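Local coordinates for protein Cyclo(L-leucyl-L-leucyl) synthase (PDB 6EZ3) that joins two leucyl groups carried by aminoacyl-tRNAs into cyclo(L-leucyl-L-leucyl), also accepts other nonpolar residues, and needs no ATP to do so, at residues F4-L9 / I221-K226; K21-G26 / Q44-N49; P29-Y34 / L147-K152; Q189-A194 / E216-I221. All blocks are in the same frame, centred on the assembly; numbering follows the deposited sequence.

Contact 1 of 4, residues F4-L9 / I221-K226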
loop_
_atom_site.group_PDB
_atom_site.type_symbol
_atom_site.label_atom_id
_atom_site.label_comp_id
_atom_site.label_asym_id
_atom_site.label_seq_id
_atom_site.Cartn_x
_atom_site.Cartn_y
_atom_site.Cartn_z
ATOM N N PHE A 4 12.703 10.873 10.729
ATOM C CA PHE A 4 12.500 9.483 10.286
ATOM C C PHE A 4 13.765 8.780 9.853
ATOM O O PHE A 4 14.484 9.283 8.986
ATOM C CB PHE A 4 11.534 9.441 9.097
ATOM C CG PHE A 4 10.101 9.423 9.520
ATOM C CD1 PHE A 4 9.423 8.232 9.663
ATOM C CD2 PHE A 4 9.427 10.604 9.791
ATOM C CE1 PHE A 4 8.090 8.216 10.062
ATOM C CE2 PHE A 4 8.090 10.589 10.193
ATOM C CZ PHE A 4 7.435 9.396 10.335
ATOM N N LYS A 5 13.978 7.566 10.379
ATOM C CA LYS A 5 15.074 6.690 9.983
ATOM C C LYS A 5 14.553 5.881 8.780
ATOM O O LYS A 5 13.520 5.190 8.895
ATOM C CB LYS A 5 15.505 5.759 11.135
ATOM C CG LYS A 5 16.854 5.081 10.884
ATOM C CD LYS A 5 16.816 3.558 11.072
ATOM C CE LYS A 5 18.189 2.988 10.808
ATOM N NZ LYS A 5 18.176 1.518 10.622
ATOM N N VAL A 6 15.239 6.004 7.631
ATOM C CA VAL A 6 14.807 5.341 6.400
ATOM C C VAL A 6 15.641 4.094 6.088
ATOM O O VAL A 6 16.871 4.187 6.035
ATOM C CB VAL A 6 14.764 6.344 5.217
ATOM C CG1 VAL A 6 14.276 5.683 3.933
ATOM C CG2 VAL A 6 13.903 7.552 5.557
ATOM N N ASP A 7 14.967 2.939 5.865
ATOM C CA ASP A 7 15.609 1.665 5.488
ATOM C C ASP A 7 15.213 1.307 4.066
ATOM O O ASP A 7 14.213 1.800 3.578
ATOM C CB ASP A 7 15.292 0.538 6.482
ATOM C CG ASP A 7 15.824 0.814 7.885
ATOM O OD1 ASP A 7 17.064 0.698 8.084
ATOM O OD2 ASP A 7 14.999 1.189 8.781
ATOM N N PHE A 8 15.999 0.495 3.383
ATOM C CA PHE A 8 15.769 0.171 1.975
ATOM C C PHE A 8 15.643 -1.319 1.703
ATOM O O PHE A 8 16.359 -2.125 2.303
ATOM C CB PHE A 8 16.895 0.784 1.102
ATOM C CG PHE A 8 17.123 2.246 1.410
ATOM C CD1 PHE A 8 16.354 3.231 0.797
ATOM C CD2 PHE A 8 18.031 2.635 2.397
ATOM C CE1 PHE A 8 16.512 4.582 1.139
ATOM C CE2 PHE A 8 18.167 3.982 2.753
ATOM C CZ PHE A 8 17.426 4.949 2.106
ATOM N N LEU A 9 14.742 -1.678 0.772
ATOM C CA LEU A 9 14.545 -3.061 0.359
ATOM C C LEU A 9 15.708 -3.502 -0.523
ATOM O O LEU A 9 16.176 -4.639 -0.381
ATOM C CB LEU A 9 13.209 -3.228 -0.362
ATOM C CG LEU A 9 12.750 -4.641 -0.620
ATOM C CD1 LEU A 9 12.159 -5.260 0.622
ATOM C CD2 LEU A 9 11.726 -4.653 -1.696
ATOM N N ILE A 221 10.648 1.702 0.760
ATOM C CA ILE A 221 11.394 2.206 1.920
ATOM C C ILE A 221 10.617 1.991 3.225
ATOM O O ILE A 221 9.379 2.017 3.225
ATOM C CB ILE A 221 11.897 3.670 1.753
ATOM C CG1 ILE A 221 10.735 4.693 1.714
ATOM C CG2 ILE A 221 12.814 3.802 0.537
ATOM C CD1 ILE A 221 11.126 6.219 1.795
ATOM N N ILE A 222 11.353 1.758 4.326
ATOM C CA ILE A 222 10.789 1.565 5.672
ATOM C C ILE A 222 11.088 2.771 6.559
ATOM O O ILE A 222 12.265 3.072 6.826
ATOM C CB ILE A 222 11.213 0.224 6.331
ATOM C CG1 ILE A 222 10.867 -0.963 5.426
ATOM C CG2 ILE A 222 10.542 0.062 7.681
ATOM C CD1 ILE A 222 11.997 -1.684 4.979
ATOM N N LEU A 223 10.012 3.445 7.022
ATOM C CA LEU A 223 10.095 4.643 7.873
ATOM C C LEU A 223 9.938 4.342 9.362
ATOM O O LEU A 223 8.837 3.973 9.809
ATOM C CB LEU A 223 9.012 5.677 7.487
ATOM C CG LEU A 223 9.000 6.249 6.113
ATOM C CD1 LEU A 223 7.872 7.212 5.980
ATOM C CD2 LEU A 223 10.321 6.883 5.780
ATOM N N THR A 224 10.989 4.611 10.147
ATOM C CA THR A 224 10.899 4.450 11.603
ATOM C C THR A 224 11.125 5.815 12.305
ATOM O O THR A 224 12.052 6.548 11.954
ATOM C CB THR A 224 11.762 3.304 12.066
ATOM O OG1 THR A 224 12.938 3.263 11.249
ATOM C CG2 THR A 224 11.023 1.977 11.920
ATOM N N GLU A 225 10.199 6.190 13.214
ATOM C CA GLU A 225 10.217 7.474 13.915
ATOM C C GLU A 225 11.483 7.647 14.734
ATOM O O GLU A 225 11.929 6.703 15.399
ATOM C CB GLU A 225 8.964 7.654 14.798
ATOM C CG GLU A 225 7.647 7.764 14.034
ATOM C CD GLU A 225 6.393 8.022 14.860
ATOM O OE1 GLU A 225 5.546 7.101 14.966
ATOM O OE2 GLU A 225 6.241 9.160 15.368
ATOM N N LYS A 226 12.105 8.829 14.610
ATOM C CA LYS A 226 13.313 9.179 15.346
ATOM C C LYS A 226 12.935 9.932 16.635
ATOM O O LYS A 226 11.938 9.603 17.295
ATOM C CB LYS A 226 14.245 10.030 14.483
ATOM C CG LYS A 226 15.017 9.224 13.470
ATOM C CD LYS A 226 16.386 9.825 13.242
ATOM C CE LYS A 226 17.240 8.951 12.358
ATOM N NZ LYS A 226 18.680 9.324 12.429
#

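Contact 2 of 4, residues K21-G26 / Q44-N49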
loop_
_atom_site.group_PDB
_atom_site.type_symbol
_atom_site.label_atom_id
_atom_site.label_comp_id
_atom_site.label_asym_id
_atom_site.label_seq_id
_atom_site.Cartn_x
_atom_site.Cartn_y
_atom_site.Cartn_z
ATOM N N LYS A 21 12.622 12.314 -6.306
ATOM C CA LYS A 21 11.617 12.719 -7.292
ATOM C C LYS A 21 10.177 12.607 -6.792
ATOM O O LYS A 21 9.450 13.590 -6.877
ATOM C CB LYS A 21 11.787 11.985 -8.619
ATOM C CG LYS A 21 12.966 12.481 -9.458
ATOM C CD LYS A 21 12.880 11.964 -10.894
ATOM C CE LYS A 21 14.212 11.525 -11.468
ATOM N NZ LYS A 21 14.045 10.490 -12.532
ATOM N N HIS A 22 9.761 11.439 -6.260
ATOM C CA HIS A 22 8.406 11.212 -5.769
ATOM C C HIS A 22 8.330 10.057 -4.752
ATOM O O HIS A 22 9.053 9.059 -4.886
ATOM C CB HIS A 22 7.497 10.933 -6.962
ATOM C CG HIS A 22 6.033 10.774 -6.641
ATOM N ND1 HIS A 22 5.465 9.525 -6.388
ATOM C CD2 HIS A 22 5.056 11.700 -6.596
ATOM C CE1 HIS A 22 4.182 9.750 -6.173
ATOM N NE2 HIS A 22 3.884 11.034 -6.296
ATOM N N VAL A 23 7.416 10.176 -3.767
ATOM C CA VAL A 23 7.141 9.154 -2.756
ATOM C C VAL A 23 5.619 8.894 -2.675
ATOM O O VAL A 23 4.816 9.811 -2.904
ATOM C CB VAL A 23 7.770 9.485 -1.360
ATOM C CG1 VAL A 23 7.165 10.736 -0.689
ATOM C CG2 VAL A 23 7.694 8.283 -0.431
ATOM N N ILE A 24 5.238 7.641 -2.378
ATOM C CA ILE A 24 3.871 7.221 -2.155
ATOM C C ILE A 24 3.831 6.928 -0.692
ATOM O O ILE A 24 4.595 6.091 -0.207
ATOM C CB ILE A 24 3.418 5.985 -3.000
ATOM C CG1 ILE A 24 3.462 6.281 -4.531
ATOM C CG2 ILE A 24 1.991 5.525 -2.584
ATOM C CD1 ILE A 24 3.362 5.097 -5.393
ATOM N N LEU A 25 2.985 7.648 0.041
ATOM C CA LEU A 25 2.825 7.366 1.464
ATOM C C LEU A 25 1.650 6.395 1.569
ATOM O O LEU A 25 0.534 6.716 1.163
ATOM C CB LEU A 25 2.573 8.623 2.318
ATOM C CG LEU A 25 3.492 9.815 2.129
ATOM C CD1 LEU A 25 2.965 10.990 2.882
ATOM C CD2 LEU A 25 4.878 9.535 2.608
ATOM N N GLY A 26 1.937 5.187 2.014
ATOM C CA GLY A 26 0.923 4.178 2.221
ATOM C C GLY A 26 0.351 4.338 3.615
ATOM O O GLY A 26 1.074 4.158 4.614
ATOM N N GLN A 44 4.177 15.818 6.331
ATOM C CA GLN A 44 5.155 16.878 6.514
ATOM C C GLN A 44 6.536 16.436 6.052
ATOM O O GLN A 44 7.211 17.211 5.387
ATOM C CB GLN A 44 5.171 17.376 7.968
ATOM C CG GLN A 44 4.045 18.379 8.313
ATOM C CD GLN A 44 3.997 19.639 7.463
ATOM O OE1 GLN A 44 5.025 20.144 6.959
ATOM N NE2 GLN A 44 2.785 20.172 7.282
ATOM N N TRP A 45 6.909 15.162 6.336
ATOM C CA TRP A 45 8.164 14.503 5.939
ATOM C C TRP A 45 8.260 14.353 4.416
ATOM O O TRP A 45 9.285 14.703 3.835
ATOM C CB TRP A 45 8.304 13.117 6.612
ATOM C CG TRP A 45 9.526 12.347 6.179
ATOM C CD1 TRP A 45 10.795 12.495 6.652
ATOM C CD2 TRP A 45 9.592 11.343 5.155
ATOM N NE1 TRP A 45 11.650 11.647 5.985
ATOM C CE2 TRP A 45 10.939 10.934 5.056
ATOM C CE3 TRP A 45 8.644 10.763 4.289
ATOM C CZ2 TRP A 45 11.363 9.965 4.138
ATOM C CZ3 TRP A 45 9.068 9.815 3.365
ATOM C CH2 TRP A 45 10.411 9.420 3.305
ATOM N N ALA A 46 7.187 13.850 3.779
ATOM C CA ALA A 46 7.150 13.642 2.345
ATOM C C ALA A 46 7.347 14.974 1.714
ATOM O O ALA A 46 8.265 15.119 0.913
ATOM C CB ALA A 46 5.808 13.059 1.922
ATOM N N ASN A 47 6.538 15.968 2.144
ATOM C CA ASN A 47 6.504 17.333 1.633
ATOM C C ASN A 47 7.841 18.034 1.670
ATOM O O ASN A 47 8.216 18.672 0.684
ATOM C CB ASN A 47 5.451 18.146 2.361
ATOM C CG ASN A 47 5.299 19.553 1.859
ATOM O OD1 ASN A 47 5.060 19.790 0.683
ATOM N ND2 ASN A 47 5.384 20.511 2.760
ATOM N N SER A 48 8.559 17.907 2.795
ATOM C CA SER A 48 9.854 18.532 3.051
ATOM C C SER A 48 11.006 17.947 2.277
ATOM O O SER A 48 11.888 18.694 1.856
ATOM C CB SER A 48 10.166 18.511 4.536
ATOM O OG SER A 48 9.145 19.241 5.200
ATOM N N ASN A 49 11.021 16.645 2.092
ATOM C CA ASN A 49 12.116 15.963 1.435
ATOM C C ASN A 49 11.975 15.726 -0.090
ATOM O O ASN A 49 12.997 15.645 -0.786
ATOM C CB ASN A 49 12.348 14.644 2.140
ATOM C CG ASN A 49 12.910 14.806 3.510
ATOM O OD1 ASN A 49 12.195 14.978 4.509
ATOM N ND2 ASN A 49 14.221 14.714 3.564
#

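Contact 3 of 4, residues P29-Y34 / L147-K152. With SO4 (sulfate ion), chain H.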
loop_
_atom_site.group_PDB
_atom_site.type_symbol
_atom_site.label_atom_id
_atom_site.label_comp_id
_atom_site.label_asym_id
_atom_site.label_seq_id
_atom_site.Cartn_x
_atom_site.Cartn_y
_atom_site.Cartn_z
ATOM N N PRO A 29 -5.763 1.096 6.915
ATOM C CA PRO A 29 -7.013 1.262 7.671
ATOM C C PRO A 29 -7.039 0.463 8.968
ATOM O O PRO A 29 -6.426 -0.605 9.064
ATOM C CB PRO A 29 -8.079 0.770 6.692
ATOM C CG PRO A 29 -7.380 -0.293 5.908
ATOM C CD PRO A 29 -5.926 0.110 5.821
ATOM N N PHE A 30 -7.771 0.984 9.960
ATOM C CA PHE A 30 -8.030 0.364 11.252
ATOM C C PHE A 30 -6.774 0.047 12.063
ATOM O O PHE A 30 -6.868 -0.654 13.067
ATOM C CB PHE A 30 -8.932 -0.890 11.080
ATOM C CG PHE A 30 -10.042 -0.764 10.045
ATOM C CD1 PHE A 30 -10.020 -1.527 8.880
ATOM C CD2 PHE A 30 -11.097 0.126 10.229
ATOM C CE1 PHE A 30 -11.039 -1.406 7.918
ATOM C CE2 PHE A 30 -12.116 0.244 9.270
ATOM C CZ PHE A 30 -12.077 -0.518 8.119
ATOM N N THR A 31 -5.615 0.588 11.668
ATOM C CA THR A 31 -4.358 0.360 12.391
ATOM C C THR A 31 -4.079 1.472 13.379
ATOM O O THR A 31 -4.399 2.640 13.140
ATOM C CB THR A 31 -3.169 0.114 11.455
ATOM O OG1 THR A 31 -2.905 1.296 10.704
ATOM C CG2 THR A 31 -3.363 -1.117 10.541
ATOM N N SER A 32 -3.485 1.087 14.501
ATOM C CA SER A 32 -3.113 1.960 15.609
ATOM C C SER A 32 -2.098 3.037 15.187
ATOM O O SER A 32 -2.237 4.193 15.611
ATOM C CB SER A 32 -2.579 1.133 16.783
ATOM O OG SER A 32 -2.123 -0.155 16.390
ATOM N N LYS A 33 -1.096 2.656 14.345
ATOM C CA LYS A 33 -0.036 3.560 13.892
ATOM C C LYS A 33 -0.554 4.729 13.070
ATOM O O LYS A 33 -0.211 5.860 13.366
ATOM C CB LYS A 33 1.086 2.808 13.148
ATOM C CG LYS A 33 2.308 3.694 12.855
ATOM C CD LYS A 33 3.583 2.903 12.843
ATOM C CE LYS A 33 4.806 3.764 12.932
ATOM N NZ LYS A 33 5.180 4.044 14.352
ATOM N N TYR A 34 -1.361 4.465 12.047
ATOM C CA TYR A 34 -1.886 5.482 11.135
ATOM C C TYR A 34 -3.025 6.277 11.760
ATOM O O TYR A 34 -4.193 6.200 11.333
ATOM C CB TYR A 34 -2.235 4.875 9.766
ATOM C CG TYR A 34 -0.967 4.386 9.104
ATOM C CD1 TYR A 34 -0.106 5.277 8.461
ATOM C CD2 TYR A 34 -0.553 3.063 9.238
ATOM C CE1 TYR A 34 1.096 4.848 7.912
ATOM C CE2 TYR A 34 0.645 2.625 8.693
ATOM C CZ TYR A 34 1.470 3.523 8.040
ATOM O OH TYR A 34 2.648 3.088 7.502
ATOM N N LEU A 147 -4.844 -9.486 8.737
ATOM C CA LEU A 147 -5.946 -9.791 9.647
ATOM C C LEU A 147 -5.560 -9.536 11.094
ATOM O O LEU A 147 -6.383 -9.040 11.864
ATOM C CB LEU A 147 -6.430 -11.236 9.440
ATOM C CG LEU A 147 -7.214 -11.474 8.151
ATOM C CD1 LEU A 147 -7.263 -12.903 7.799
ATOM C CD2 LEU A 147 -8.616 -10.944 8.261
ATOM N N GLN A 148 -4.300 -9.838 11.445
ATOM C CA GLN A 148 -3.738 -9.643 12.780
ATOM C C GLN A 148 -3.618 -8.153 13.080
ATOM O O GLN A 148 -4.164 -7.702 14.088
ATOM C CB GLN A 148 -2.367 -10.357 12.909
ATOM C CG GLN A 148 -1.552 -10.017 14.174
ATOM C CD GLN A 148 -0.308 -9.172 13.914
ATOM O OE1 GLN A 148 -0.067 -8.653 12.802
ATOM N NE2 GLN A 148 0.519 -9.016 14.952
ATOM N N SER A 149 -2.926 -7.396 12.191
ATOM C CA SER A 149 -2.666 -5.955 12.310
ATOM C C SER A 149 -3.923 -5.088 12.515
ATOM O O SER A 149 -3.839 -4.034 13.160
ATOM C CB SER A 149 -1.863 -5.457 11.115
ATOM O OG SER A 149 -1.129 -4.298 11.470
ATOM N N LYS A 150 -5.083 -5.547 11.982
ATOM C CA LYS A 150 -6.388 -4.886 12.096
ATOM C C LYS A 150 -7.237 -5.455 13.274
ATOM O O LYS A 150 -8.413 -5.102 13.408
ATOM C CB LYS A 150 -7.135 -4.927 10.743
ATOM C CG LYS A 150 -6.665 -3.853 9.754
ATOM C CD LYS A 150 -6.108 -4.422 8.452
ATOM C CE LYS A 150 -5.417 -3.388 7.597
ATOM N NZ LYS A 150 -4.394 -3.982 6.690
ATOM N N GLY A 151 -6.608 -6.292 14.120
ATOM C CA GLY A 151 -7.196 -6.898 15.318
ATOM C C GLY A 151 -7.299 -5.916 16.475
ATOM O O GLY A 151 -6.397 -5.825 17.316
ATOM N N LYS A 152 -8.414 -5.160 16.492
ATOM C CA LYS A 152 -8.783 -4.117 17.461
ATOM C C LYS A 152 -10.128 -4.466 18.154
ATOM O O LYS A 152 -10.248 -4.306 19.379
ATOM C CB LYS A 152 -8.908 -2.746 16.754
ATOM C CG LYS A 152 -7.604 -2.156 16.229
ATOM C CD LYS A 152 -7.689 -0.636 16.198
ATOM C CE LYS A 152 -6.336 0.019 16.317
ATOM N NZ LYS A 152 -5.688 -0.258 17.631
HETATM S S SO4 H . 2.089 -3.481 12.964
HETATM O O1 SO4 H . 3.484 -3.827 12.668
HETATM O O2 SO4 H . 1.424 -4.616 13.624
HETATM O O3 SO4 H . 2.052 -2.324 13.863
HETATM O O4 SO4 H . 1.391 -3.174 11.709
#

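Contact 4 of 4, residues Q189-A194 / E216-I221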
loop_
_atom_site.group_PDB
_atom_site.type_symbol
_atom_site.label_atom_id
_atom_site.label_comp_id
_atom_site.label_asym_id
_atom_site.label_seq_id
_atom_site.Cartn_x
_atom_site.Cartn_y
_atom_site.Cartn_z
ATOM N N GLN A 189 7.552 9.289 -13.096
ATOM C CA GLN A 189 8.767 8.899 -13.804
ATOM C C GLN A 189 9.403 7.761 -12.995
ATOM O O GLN A 189 9.628 6.680 -13.529
ATOM C CB GLN A 189 9.699 10.098 -13.918
ATOM C CG GLN A 189 10.114 10.485 -15.334
ATOM C CD GLN A 189 11.373 11.333 -15.283
ATOM O OE1 GLN A 189 12.454 10.855 -14.901
ATOM N NE2 GLN A 189 11.261 12.621 -15.631
ATOM N N GLU A 190 9.620 7.993 -11.683
ATOM C CA GLU A 190 10.129 7.041 -10.677
ATOM C C GLU A 190 9.458 7.419 -9.360
ATOM O O GLU A 190 9.059 8.585 -9.196
ATOM C CB GLU A 190 11.654 7.041 -10.558
ATOM C CG GLU A 190 12.271 8.409 -10.308
ATOM C CD GLU A 190 13.701 8.404 -9.813
ATOM O OE1 GLU A 190 13.992 9.104 -8.814
ATOM O OE2 GLU A 190 14.519 7.659 -10.395
ATOM N N THR A 191 9.253 6.425 -8.458
ATOM C CA THR A 191 8.537 6.599 -7.187
ATOM C C THR A 191 8.958 5.531 -6.186
ATOM O O THR A 191 9.523 4.516 -6.586
ATOM C CB THR A 191 7.011 6.591 -7.454
ATOM O OG1 THR A 191 6.262 6.823 -6.256
ATOM C CG2 THR A 191 6.535 5.347 -8.149
ATOM N N LEU A 192 8.731 5.780 -4.876
ATOM C CA LEU A 192 9.013 4.821 -3.792
ATOM C C LEU A 192 7.716 4.600 -3.032
ATOM O O LEU A 192 7.035 5.578 -2.719
ATOM C CB LEU A 192 10.032 5.362 -2.756
ATOM C CG LEU A 192 11.460 5.737 -3.166
ATOM C CD1 LEU A 192 12.120 6.506 -2.074
ATOM C CD2 LEU A 192 12.298 4.514 -3.489
ATOM N N MET A 193 7.394 3.352 -2.689
ATOM C CA MET A 193 6.275 3.085 -1.814
ATOM C C MET A 193 6.866 3.095 -0.368
ATOM O O MET A 193 7.751 2.275 -0.075
ATOM C CB MET A 193 5.669 1.751 -2.164
ATOM C CG MET A 193 4.688 1.281 -1.156
ATOM S SD MET A 193 3.117 2.153 -1.248
ATOM C CE MET A 193 2.562 1.673 -2.924
ATOM N N ALA A 194 6.454 4.077 0.502
ATOM C CA ALA A 194 6.946 4.246 1.881
ATOM C C ALA A 194 5.955 3.705 2.929
ATOM O O ALA A 194 4.786 4.098 2.955
ATOM C CB ALA A 194 7.243 5.704 2.149
ATOM N N GLU A 216 12.452 -1.332 -12.202
ATOM C CA GLU A 216 13.719 -0.607 -12.008
ATOM C C GLU A 216 13.516 0.818 -11.532
ATOM O O GLU A 216 14.390 1.344 -10.839
ATOM C CB GLU A 216 14.596 -0.621 -13.287
ATOM C CG GLU A 216 13.905 -0.115 -14.563
ATOM C CD GLU A 216 14.775 0.149 -15.786
ATOM O OE1 GLU A 216 15.281 1.287 -15.930
ATOM O OE2 GLU A 216 14.895 -0.765 -16.637
ATOM N N LYS A 217 12.368 1.445 -11.910
ATOM C CA LYS A 217 11.965 2.816 -11.550
ATOM C C LYS A 217 10.992 2.819 -10.325
ATOM O O LYS A 217 10.273 3.793 -10.075
ATOM C CB LYS A 217 11.351 3.511 -12.789
ATOM C CG LYS A 217 12.268 4.508 -13.458
ATOM C CD LYS A 217 13.356 3.871 -14.331
ATOM C CE LYS A 217 14.437 4.846 -14.766
ATOM N NZ LYS A 217 13.923 5.802 -15.784
ATOM N N GLN A 218 11.037 1.732 -9.541
ATOM C CA GLN A 218 10.169 1.517 -8.390
ATOM C C GLN A 218 10.929 0.952 -7.187
ATOM O O GLN A 218 11.659 -0.024 -7.326
ATOM C CB GLN A 218 8.997 0.591 -8.794
ATOM C CG GLN A 218 7.999 0.282 -7.686
ATOM C CD GLN A 218 6.870 1.260 -7.554
ATOM O OE1 GLN A 218 6.405 1.864 -8.518
ATOM N NE2 GLN A 218 6.310 1.324 -6.378
ATOM N N GLY A 219 10.710 1.557 -6.017
ATOM C CA GLY A 219 11.334 1.122 -4.773
ATOM C C GLY A 219 10.393 0.864 -3.614
ATOM O O GLY A 219 9.164 0.945 -3.763
ATOM N N TYR A 220 10.972 0.498 -2.457
ATOM C CA TYR A 220 10.225 0.286 -1.213
ATOM C C TYR A 220 11.117 0.708 -0.036
ATOM O O TYR A 220 12.223 0.160 0.126
ATOM C CB TYR A 220 9.719 -1.164 -1.058
ATOM C CG TYR A 220 8.899 -1.395 0.198
ATOM C CD1 TYR A 220 9.511 -1.739 1.402
ATOM C CD2 TYR A 220 7.507 -1.308 0.176
ATOM C CE1 TYR A 220 8.765 -1.943 2.563
ATOM C CE2 TYR A 220 6.748 -1.539 1.326
ATOM C CZ TYR A 220 7.385 -1.839 2.520
ATOM O OH TYR A 220 6.657 -2.058 3.659
ATOM N N ILE A 221 10.648 1.702 0.760
ATOM C CA ILE A 221 11.394 2.206 1.920
ATOM C C ILE A 221 10.617 1.991 3.225
ATOM O O ILE A 221 9.379 2.017 3.225
ATOM C CB ILE A 221 11.897 3.670 1.753
ATOM C CG1 ILE A 221 10.735 4.693 1.714
ATOM C CG2 ILE A 221 12.814 3.802 0.537
ATOM C CD1 ILE A 221 11.126 6.219 1.795
#

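Contact 1 of 4, residues F4-L9 / I221-K226
F4 has CG beside its backbone N and opposite the carbonyl carbon (chi1 -85°), and this brings the ring obliquely against L223, with CD1 3.4 Å from L223 CB. At the far end of the ladder I221 holds CG1 between N and the carbonyl carbon (chi1 67°), which leaves CG2 to run alongside the F8 ring, 3.6 Å from F8 CD1. V6 fills the middle with both branches: CG1 goes to I221, while CG2 lies beside L223 and comes 3.7 Å from L223 CD2. E225 follows the edge of this row, its CG near CE1 and CZ of the F4 ring, and its carboxylate carries on to K33 and K41.

The backbones run antiparallel. K5 and D7 form the hydrogen-bonded pairs with T224 and I222, with K5 N 2.7 Å from T224 O. K5 O takes two donors: T224 N at 2.9 Å in the carbonyl plane, and the T224 hydroxyl OG1, at 3.1 Å, from above it. On the face shared by K5, D7, T224 and I222, the K5 chain bends at chi2 and NZ meets D7 OD1 on its syn lone pair at 2.9 Å, a salt bridge within one strand. K226 lays its aliphatic chain across that of K5 at about a right angle.

Y17 of helix 11-19 and W45 of helix 36-49 pack on the apolar face made by F4, V6, F8, I221 and L223. Strand 4-8 is thus the antiparallel edge strand added to the otherwise parallel sheet of this Rossmann-like cyclodipeptide synthase fold.

Contact 2 of 4, residues K21-G26 / Q44-N49
A46 CB is the point of the helix that presses on V23 and L25 of the strand in the beta-alpha-beta unit formed by strand 22-26, helix 36-49 and strand 52-57. It meets V23 through CG1 at 3.7 Å. L25 gives it both methyls, the nearer being CD1, 3.6 Å from A46 CB. V23 can offer CG1 because that branch sits between its backbone N and carbonyl carbon (chi1 66°), while CG2 turns to the neighbouring tryptophan.

W45 comes in beside A46 with the rim of its indole: CZ3 lies 4.3 Å from V23 CG2, near the ring plane, and L25 CD2 reaches the same edge. The contact is wholly apolar and small, about 156 Å² over both sides, but all four touching residues are buried. Helix and strand run almost exactly opposite, as a crossover requires, with their axes 9.1 Å apart.

Further out, F53 of the next strand touches both V23 and A46, and F50 meets the W45 ring edge-to-face. H22 sends NE2 to S54 OG, while the backbone of V23 bonds to D52 and S54, so strand 22-26 is fixed to strand 52-57 beneath the helix. Q44, whose CB points away from the strand, bonds through NE2 to E94. One turn along, S48 N and S48 OG grip Q44 O from opposite faces of its plane, OG at 2.8 Å.

Contact 3 of 4, residues P29-Y34 / L147-K152
S149 OG, lying 4.0 Å from T31 CG2, donates a hydrogen bond of 2.8 Å to O4 of a sulfate ion. The serine ends helix 133-149, and the sulfate, probably from the crystallisation liquor, sits beside that end. S149 presents the hydroxyl by holding OG anti to its backbone N (chi1 -155°).

Beyond the helix, two lysines straddle the loop 29-34 and touch it mainly with carbon. K150 bends at chi2 and wraps P29 O, bringing CE 3.3 Å from that oxygen; the same CE leans obliquely on the proline ring, 4.0 Å from P29 CD. Its CG comes to the edge of the F30 ring, close to the ring plane, and the two side chains cross at about a right angle. One face of that ring carries P29 CB, 3.7 Å above it. K152 passes over F30 O, with CD 3.2 Å away, then turns at its last torsion so that NZ lies 3.5 Å from S32 CB.

Between the lysines G151 is the centre of an inverse gamma turn, closed by a weak K152 N to K150 O bond, and G151 N is also tied back to Q148 O. On the loop side F30 N bonds to E83. P29 and K150 both pack on Y171, by similarity a substrate-binding residue, and P29 follows S28, the nucleophile by similarity.

Because the lysines meet P29 O and F30 O with their aliphatic parts, the contact is mainly one of packing. Within it the sulfate is bonded by the S149 hydroxyl, and the lysine ammonium groups do not reach it, though their charges would probably add to a positive potential.

Contact 4 of 4, residues Q189-A194 / E216-I221
T191–Q218, L192–G219, M193–Y220 and A194–I221 pair in a parallel ladder. Four backbone hydrogen bonds alternate between the strands: T191 N to K217 O, G219 N to T191 O, M193 N to G219 O, and I221 N to M193 O at 3.1 Å. The third is nearly straight at its hydrogen (178°), yet M193 N stands above the G219 carbonyl plane.

Apolar contacts fill one face. L192 puts CD2 over the backbone of G219, 3.8 Å from CA, and CD1 against I221 CG2, their side chains crossing at about a right angle. A194 CB abuts I221 CG1 at 3.7 Å. On the other face M193 CG meets Y220 CD2 at 4.1 Å.

Polar ends look elsewhere. T191 and Q218 lie side by side, but T191 OG1 bonds to H22 and Q218 OE1 accepts from A182 N. E190 forms a salt bridge with R19, and Y220 OH reaches A197 O.

The strands belong to the beta-alpha-beta unit that crosses through helix 200-206. I16 and Y17 of helix 11-19 cover the L192 face, F178 and F179 of helix 177-181 cover M193, and strand 22-26 continues the sheet beyond 191-195.

Overall arrangement
Contacts 1, 2 and 4 all reach one sheet. Contacts 1 and 4 share I221 and strand 218-225, their centres 14 Å apart, with L9 N bonding to Y220 O (3.2 Å) where they meet. Contact 2 adds the next strand, I24 N reaching L192 O of contact 4 at 2.8 Å, and its W45 packs against contact 1, CH2 lying 3.5 Å from L223 CD2. Contact 3 stands apart, about 24 Å from contact 4 between centres, but E225 OE1 of contact 1 holds its K33 NZ at 3.1 Å. It lies nearest the presumed nucleophile, the side chain of P29 being about 4 Å from that of S28.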